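Local coordinates for thioredoxin reductase (Streptomyces clavuligerus, PDB 4NTD), which is an FAD-dependent flavoenzyme that forms disulfide bonds in natural products such as holomycin and belongs to the thioredoxin reductase family, at residues His161-His166 with Val185-Leu190. Residues are numbered along the deposited sequence; the frame is centred on the assembly and turned at random.
Sequences HCPYCH and VRHALL. With GSH (glutathione), chain B.
With chi1 at -145°, the His187 ring reaches from helix 184-191 toward His161, whose CG, anti to the backbone N (chi1 162°), lies beside the carbonyl carbon and brings CD2 near His187. The hydrogen bond runs from His187 NE2 to the backbone O of His161, 2.7 Å long and bent to 145° at the hydrogen, with the acceptor almost exactly in the imidazole plane. The two rings are nearly parallel but slid apart, barely overlapping; His161 CD2 comes 3.7 Å from His187 CE1. Pro163 CD packs 3.6 Å from His187 CE1, oblique to the ring, and Pro163 CG meets Leu190 CD2 at 3.7 Å. Were His187 replaced by an alanine, the carbonyl O of His161 would probably lose this N-H donor and a gap would open beside Pro163 CD. Glutathione lies along this seam as a mixed disulfide, its SG2 bonded to Cys162 SG at 2.0 Å. Leu190 CD2 is 3.7 Å from glutathione CG1. Glutathione SG2 sits 2.9 Å from Tyr164 N, at the start of short helix 163-166, which follows N-cap Cys162 and holds the rest of the redox-active Cys162-Pro163-Tyr164-Cys165 (CxxC) motif. Tyr164 OH is held by Asn320 of the second subunit, and FAD touches Cys165 and His166. Helix 163-166 comes just after strand 159-160, at the edge of a parallel sheet within this chain, and packs through Pro163 on helix 184-191, whose Val185 and Leu189 pack on helix 209-217.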
loop_
_atom_site.group_PDB
_atom_site.type_symbol
_atom_site.label_atom_id
_atom_site.label_comp_id
_atom_site.label_asym_id
_atom_site.label_seq_id
_atom_site.Cartn_x
_atom_site.Cartn_y
_atom_site.Cartn_z
ATOM N N HIS A 161 -8.730 13.026 15.221
ATOM C CA HIS A 161 -7.377 13.411 14.822
ATOM C C HIS A 161 -7.235 13.591 13.310
ATOM O O HIS A 161 -6.832 14.656 12.847
ATOM C CB HIS A 161 -6.348 12.395 15.334
ATOM C CG HIS A 161 -5.025 12.475 14.638
ATOM N ND1 HIS A 161 -4.458 11.398 13.995
ATOM C CD2 HIS A 161 -4.171 13.511 14.463
ATOM C CE1 HIS A 161 -3.305 11.762 13.465
ATOM N NE2 HIS A 161 -3.110 13.041 13.728
ATOM N N CYS A 162 -7.592 12.560 12.553
ATOM C CA CYS A 162 -7.156 12.410 11.163
ATOM C C CYS A 162 -8.100 13.160 10.168
ATOM O O CYS A 162 -9.246 12.757 9.980
ATOM C CB CYS A 162 -6.899 10.874 10.939
ATOM S SG CYS A 162 -6.715 10.461 9.192
ATOM N N PRO A 163 -7.608 14.262 9.542
ATOM C CA PRO A 163 -8.442 14.981 8.569
ATOM C C PRO A 163 -8.781 14.202 7.294
ATOM O O PRO A 163 -9.817 14.460 6.685
ATOM C CB PRO A 163 -7.599 16.220 8.226
ATOM C CG PRO A 163 -6.687 16.390 9.387
ATOM C CD PRO A 163 -6.345 14.990 9.783
ATOM N N TYR A 164 -7.928 13.267 6.884
ATOM C CA TYR A 164 -8.240 12.430 5.719
ATOM C C TYR A 164 -9.376 11.462 6.041
ATOM O O TYR A 164 -10.251 11.220 5.206
ATOM C CB TYR A 164 -6.990 11.695 5.213
ATOM C CG TYR A 164 -5.928 12.674 4.777
ATOM C CD1 TYR A 164 -6.110 13.451 3.643
ATOM C CD2 TYR A 164 -4.769 12.864 5.521
ATOM C CE1 TYR A 164 -5.165 14.374 3.250
ATOM C CE2 TYR A 164 -3.814 13.786 5.135
ATOM C CZ TYR A 164 -4.021 14.535 3.996
ATOM O OH TYR A 164 -3.098 15.459 3.589
ATOM N N CYS A 165 -9.373 10.944 7.265
ATOM C CA CYS A 165 -10.396 10.008 7.718
ATOM C C CYS A 165 -11.750 10.679 7.939
ATOM O O CYS A 165 -12.787 10.098 7.621
ATOM C CB CYS A 165 -9.955 9.340 9.022
ATOM S SG CYS A 165 -8.329 8.554 8.953
ATOM N N HIS A 166 -11.731 11.900 8.475
ATOM C CA HIS A 166 -12.940 12.551 8.994
ATOM C C HIS A 166 -13.301 13.899 8.379
ATOM O O HIS A 166 -14.434 14.357 8.537
ATOM C CB HIS A 166 -12.786 12.764 10.496
ATOM C CG HIS A 166 -12.420 11.524 11.241
ATOM N ND1 HIS A 166 -11.240 11.390 11.941
ATOM C CD2 HIS A 166 -13.077 10.352 11.381
ATOM C CE1 HIS A 166 -11.195 10.189 12.487
ATOM N NE2 HIS A 166 -12.297 9.540 12.165
ATOM N N VAL A 185 -0.553 23.649 15.551
ATOM C CA VAL A 185 -0.620 24.774 14.610
ATOM C C VAL A 185 -0.754 24.265 13.175
ATOM O O VAL A 185 -1.662 24.675 12.452
ATOM C CB VAL A 185 0.601 25.717 14.730
ATOM C CG1 VAL A 185 0.611 26.745 13.604
ATOM C CG2 VAL A 185 0.589 26.430 16.074
ATOM N N ARG A 186 0.142 23.367 12.771
ATOM C CA ARG A 186 0.082 22.781 11.430
ATOM C C ARG A 186 -1.237 22.038 11.205
ATOM O O ARG A 186 -1.779 22.047 10.098
ATOM C CB ARG A 186 1.276 21.854 11.172
ATOM C CG ARG A 186 2.591 22.590 10.946
ATOM C CD ARG A 186 3.729 21.656 10.548
ATOM N NE ARG A 186 4.131 21.818 9.148
ATOM C CZ ARG A 186 3.615 21.162 8.107
ATOM N NH1 ARG A 186 2.643 20.265 8.261
ATOM N NH2 ARG A 186 4.080 21.409 6.888
ATOM N N HIS A 187 -1.763 21.415 12.259
ATOM C CA HIS A 187 -3.031 20.689 12.162
ATOM C C HIS A 187 -4.207 21.626 11.874
ATOM O O HIS A 187 -5.080 21.298 11.069
ATOM C CB HIS A 187 -3.294 19.874 13.435
ATOM C CG HIS A 187 -3.985 18.572 13.182
ATOM N ND1 HIS A 187 -3.462 17.607 12.351
ATOM C CD2 HIS A 187 -5.147 18.068 13.661
ATOM C CE1 HIS A 187 -4.275 16.566 12.321
ATOM N NE2 HIS A 187 -5.304 16.821 13.108
ATOM N N ALA A 188 -4.228 22.788 12.524
ATOM C CA ALA A 188 -5.263 23.792 12.266
ATOM C C ALA A 188 -5.193 24.312 10.828
ATOM O O ALA A 188 -6.224 24.486 10.173
ATOM C CB ALA A 188 -5.147 24.945 13.254
ATOM N N LEU A 189 -3.977 24.549 10.343
ATOM C CA LEU A 189 -3.773 25.005 8.968
ATOM C C LEU A 189 -4.229 23.943 7.963
ATOM O O LEU A 189 -4.820 24.269 6.936
ATOM C CB LEU A 189 -2.303 25.370 8.735
ATOM C CG LEU A 189 -1.765 26.534 9.576
ATOM C CD1 LEU A 189 -0.252 26.625 9.456
ATOM C CD2 LEU A 189 -2.424 27.847 9.181
ATOM N N LEU A 190 -3.962 22.677 8.275
ATOM C CA LEU A 190 -4.427 21.554 7.458
ATOM C C LEU A 190 -5.958 21.477 7.419
ATOM O O LEU A 190 -6.549 21.307 6.352
ATOM C CB LEU A 190 -3.834 20.240 7.988
ATOM C CG LEU A 190 -4.273 18.913 7.361
ATOM C CD1 LEU A 190 -4.013 18.887 5.863
ATOM C CD2 LEU A 190 -3.550 17.766 8.052
HETATM N N1 GSH B . 1.330 12.961 9.654
HETATM C CA1 GSH B . 1.028 14.357 9.327
HETATM C C1 GSH B . 2.359 15.132 9.311
HETATM O O11 GSH B . 2.791 15.521 10.424
HETATM O O12 GSH B . 2.914 15.325 8.200
HETATM C CB1 GSH B . 0.173 15.010 10.386
HETATM C CG1 GSH B . -1.145 15.542 9.827
HETATM C CD1 GSH B . -2.024 14.360 9.429
HETATM O OE1 GSH B . -2.156 14.023 8.254
HETATM N N2 GSH B . -2.702 13.835 10.454
HETATM C CA2 GSH B . -3.590 12.676 10.317
HETATM C C2 GSH B . -2.749 11.473 10.395
HETATM O O2 GSH B . -1.579 11.468 10.779
HETATM C CB2 GSH B . -4.059 12.410 8.885
HETATM S SG2 GSH B . -5.837 12.152 8.498
HETATM N N3 GSH B . -3.414 10.477 9.841
HETATM C CA3 GSH B . -2.779 9.256 9.579
HETATM C C3 GSH B . -3.331 8.009 10.319
HETATM O O31 GSH B . -4.534 8.074 10.963
HETATM O O32 GSH B . -2.680 6.885 10.270
#